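Local coordinates for protein glycerol dehydrogenase (Bacillus coagulans, PDB 6CSJ) that probably oxidises glycerol and related polyols with NAD+ as cofactor and, in this double-mutant form, has acquired D-lactate dehydrogenase activity, at residues Y207-Q210 with I211-L215; L225-E228 with A229-K232. The protein carries 2 engineered substitutions. One frame throughout, in Å; residues are numbered along the deposited sequence.

Contact 1 of 2, residues Y207-Q210 with I211-L215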
# COMPACT_ATOMS: atom_id res chain seq x y z
N TYR A 207 5.97 12.46 -1.87
CA TYR A 207 7.29 12.37 -2.51
C TYR A 207 8.37 13.16 -1.75
O TYR A 207 9.42 12.63 -1.42
CB TYR A 207 7.25 12.84 -3.98
CG TYR A 207 8.62 12.81 -4.64
CD1 TYR A 207 9.21 11.59 -5.00
CD2 TYR A 207 9.35 13.98 -4.85
CE1 TYR A 207 10.46 11.55 -5.58
CE2 TYR A 207 10.62 13.95 -5.42
CZ TYR A 207 11.17 12.73 -5.78
OH TYR A 207 12.42 12.71 -6.34
N ASP A 208 8.08 14.43 -1.50
CA ASP A 208 9.00 15.31 -0.76
C ASP A 208 9.38 14.75 0.61
O ASP A 208 10.54 14.87 1.02
CB ASP A 208 8.38 16.70 -0.56
CG ASP A 208 8.25 17.48 -1.86
OD1 ASP A 208 8.83 17.09 -2.88
OD2 ASP A 208 7.55 18.51 -1.85
N THR A 209 8.41 14.16 1.30
CA THR A 209 8.64 13.56 2.62
C THR A 209 9.57 12.34 2.52
O THR A 209 10.44 12.17 3.36
CB THR A 209 7.32 13.17 3.33
OG1 THR A 209 6.45 14.31 3.42
CG2 THR A 209 7.57 12.64 4.72
N GLN A 210 9.42 11.52 1.47
CA GLN A 210 10.33 10.39 1.27
C GLN A 210 11.78 10.87 1.11
O GLN A 210 12.67 10.36 1.78
CB GLN A 210 9.94 9.54 0.06
CG GLN A 210 8.56 8.90 0.12
CD GLN A 210 8.35 8.02 1.35
OE1 GLN A 210 9.27 7.34 1.80
NE2 GLN A 210 7.12 8.02 1.89
N ILE A 211 11.98 11.87 0.25
CA ILE A 211 13.32 12.40 -0.05
C ILE A 211 13.96 13.01 1.21
O ILE A 211 15.10 12.69 1.55
CB ILE A 211 13.30 13.44 -1.22
CG1 ILE A 211 12.78 12.81 -2.53
CG2 ILE A 211 14.67 14.07 -1.46
CD1 ILE A 211 13.47 11.52 -2.95
N LEU A 212 13.22 13.85 1.93
CA LEU A 212 13.73 14.52 3.13
C LEU A 212 13.90 13.62 4.36
O LEU A 212 14.84 13.82 5.14
CB LEU A 212 12.83 15.73 3.49
CG LEU A 212 12.81 16.88 2.46
CD1 LEU A 212 11.70 17.89 2.74
CD2 LEU A 212 14.17 17.59 2.39
N GLU A 213 13.01 12.64 4.52
CA GLU A 213 12.87 11.89 5.79
C GLU A 213 13.19 10.40 5.74
O GLU A 213 13.39 9.80 6.80
CB GLU A 213 11.44 12.04 6.32
CG GLU A 213 10.95 13.48 6.49
CD GLU A 213 11.57 14.17 7.67
OE1 GLU A 213 11.47 13.64 8.80
OE2 GLU A 213 12.16 15.25 7.49
N GLY A 214 13.23 9.79 4.55
CA GLY A 214 13.33 8.34 4.44
C GLY A 214 14.54 7.72 5.13
O GLY A 214 14.40 6.73 5.86
N LEU A 215 15.71 8.31 4.89
CA LEU A 215 16.97 7.82 5.45
C LEU A 215 16.97 7.95 6.97
O LEU A 215 17.29 6.99 7.67
CB LEU A 215 18.18 8.56 4.85
CG LEU A 215 19.56 8.18 5.41
CD1 LEU A 215 19.88 6.71 5.21
CD2 LEU A 215 20.66 9.07 4.85

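Contact 2 of 2, residues L225-E228 with A229-K232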
# COMPACT_ATOMS: atom_id res chain seq x y z
N LEU A 225 13.07 1.64 16.65
CA LEU A 225 12.83 2.85 17.44
C LEU A 225 11.97 3.83 16.67
O LEU A 225 12.03 3.89 15.44
CB LEU A 225 14.15 3.52 17.80
CG LEU A 225 15.18 2.62 18.49
CD1 LEU A 225 16.56 3.26 18.48
CD2 LEU A 225 14.73 2.26 19.91
N VAL A 226 11.18 4.61 17.40
CA VAL A 226 10.29 5.61 16.83
C VAL A 226 10.84 7.01 17.09
O VAL A 226 10.90 7.45 18.24
CB VAL A 226 8.88 5.52 17.44
CG1 VAL A 226 7.95 6.56 16.80
CG2 VAL A 226 8.33 4.10 17.31
N THR A 227 11.24 7.69 16.02
CA THR A 227 11.52 9.13 16.03
C THR A 227 10.44 9.85 15.22
O THR A 227 9.65 9.21 14.53
CB THR A 227 12.88 9.44 15.41
OG1 THR A 227 12.87 9.07 14.02
CG2 THR A 227 14.00 8.68 16.13
N GLU A 228 10.44 11.18 15.26
CA GLU A 228 9.51 11.97 14.46
C GLU A 228 9.69 11.75 12.93
O GLU A 228 8.73 11.91 12.16
CB GLU A 228 9.63 13.45 14.84
CG GLU A 228 8.81 14.44 14.02
CD GLU A 228 7.31 14.22 14.09
OE1 GLU A 228 6.82 13.48 14.96
OE2 GLU A 228 6.59 14.79 13.27
N ALA A 229 10.89 11.36 12.50
CA ALA A 229 11.12 10.98 11.11
C ALA A 229 10.32 9.73 10.77
O ALA A 229 9.74 9.65 9.69
CB ALA A 229 12.59 10.75 10.84
N VAL A 230 10.30 8.77 11.69
CA VAL A 230 9.51 7.55 11.50
C VAL A 230 8.02 7.90 11.47
O VAL A 230 7.30 7.38 10.63
CB VAL A 230 9.83 6.48 12.56
CG1 VAL A 230 8.93 5.26 12.40
CG2 VAL A 230 11.28 6.05 12.43
N GLU A 231 7.59 8.78 12.37
CA GLU A 231 6.20 9.28 12.37
C GLU A 231 5.81 9.89 11.03
O GLU A 231 4.74 9.57 10.50
CB GLU A 231 5.96 10.29 13.50
CG GLU A 231 6.05 9.72 14.93
CD GLU A 231 4.80 8.98 15.41
OE1 GLU A 231 3.70 9.18 14.87
OE2 GLU A 231 4.95 8.18 16.37
N LYS A 232 6.66 10.74 10.46
CA LYS A 232 6.33 11.39 9.18
C LYS A 232 6.28 10.41 8.01
O LYS A 232 5.44 10.55 7.13
CB LYS A 232 7.32 12.51 8.88
CG LYS A 232 7.07 13.76 9.69
CD LYS A 232 8.09 14.82 9.33
CE LYS A 232 7.98 16.06 10.20
NZ LYS A 232 9.29 16.78 10.18

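Contact 1 of 2, residues Y207-Q210 with I211-L215
Y207 and I211, one helical turn apart, form the dense part of this contact through a CH-pi interaction. The methylene CG1 of I211 lies over one face of the Y207 ring, displaced toward its rim, and comes within 3.6 Å of CZ. Beyond it, I211 CD1 reaches the phenolic end, 3.7 Å from Y207 OH. The tyrosine meets it because CG stands anti to the backbone N (chi1 178°), while I211 CG1 stands beside its own backbone N and a turn at chi2 (-52°) swings CD1 toward the phenol. Were the Y207 ring cut back to an alanine, I211 CG1 and CD1 would probably lose the surface they rest on, and E295 its phenol partner. The backbone beneath shows regular i to i+4 bonding: I211 N donates to Y207 O at 3.1 Å and nearly straight, whereas E213 N reaches T209 O at 2.9 Å in a more bent bond (N-H...O 139°).

The D208/L212 flank is the solvent side. L212 CG meets no side chain of 207-210, lying instead 3.4 Å from D208 O, and D208 turns its carboxylate back along the helix to a salt bridge with K204. On the flank packed against helix 228-248, T209 CG2 touches E213 CG lightly, at 3.9 Å.

Within the all-helical part of the fold, Y207 OH is hydrogen-bonded to E295, and the ring meets F177 edge-to-face. Buried Q210 packs on M169 and A172 and sends NE2 to N237, so helices 162-173, 228-248 and 290-303 all pack on this turn.

Contact 2 of 2, residues L225-E228 with A229-K232
The carboxylates of E228 and E231, three residues apart at the start of helix 228-248, are nearly parallel, their planes 7° apart, yet they do not stack. E231 CB lies over one face of the E228 carboxylate, 3.6 Å from OE1, while K232 CE comes at its edge, 3.6 Å from OE2. On the E231 group, the V226 methyl CG1 approaches OE2 from near the edge, somewhat out of plane, at 3.4 Å; the same oxygen is hydrogen-bonded to T154 of helix 154-158, against which V226 also packs.

T227 is the N-cap. Its OG1 sits between the backbone N and the carbonyl carbon (chi1 64°), facing the first turn, and accepts a weak hydrogen bond from V230 N at 3.5 Å. The first full helical bonds follow: E231 N donates to T227 O in the carbonyl plane, and K232 N to E228 O at 2.9 Å. Buried V230 packs against A220 of helix 197-221, and its CG2 lies 3.8 Å from T227 OG1.

The extended lysine crosses E228 obliquely without closing a salt bridge, its NZ staying 4.6 Å from OE2. Two acidic side chains near the helix start should interact favourably with the helix dipole, and K232 probably offsets some of the charge of E228. The chemistry is thus that of a capped helix start: carboxylate oxygens rest against CH2 and CH3 groups, while backbone NH groups are met by the cap and by carbonyls.

Overall arrangement
Both contacts are local and consecutive, contact 1 within helix 197-221 and contact 2 at the start of helix 228-248, which follows it in the chain. Their centres are about 12 Å apart, and they touch: E213 OE1 lies 3.5 Å from A229 CA and packs also against K232. Contact 1 is partly buried, and an aromatic ring with an aliphatic branch over its face gives it its character. Contact 2 is a surface contact, dominated by a threonine cap and acidic side chains. The pair illustrates how side-chain chemistry follows position: apolar packing where other helices pack round helix 197-221, capping and charges near one another without a salt bridge where a helix begins at the surface.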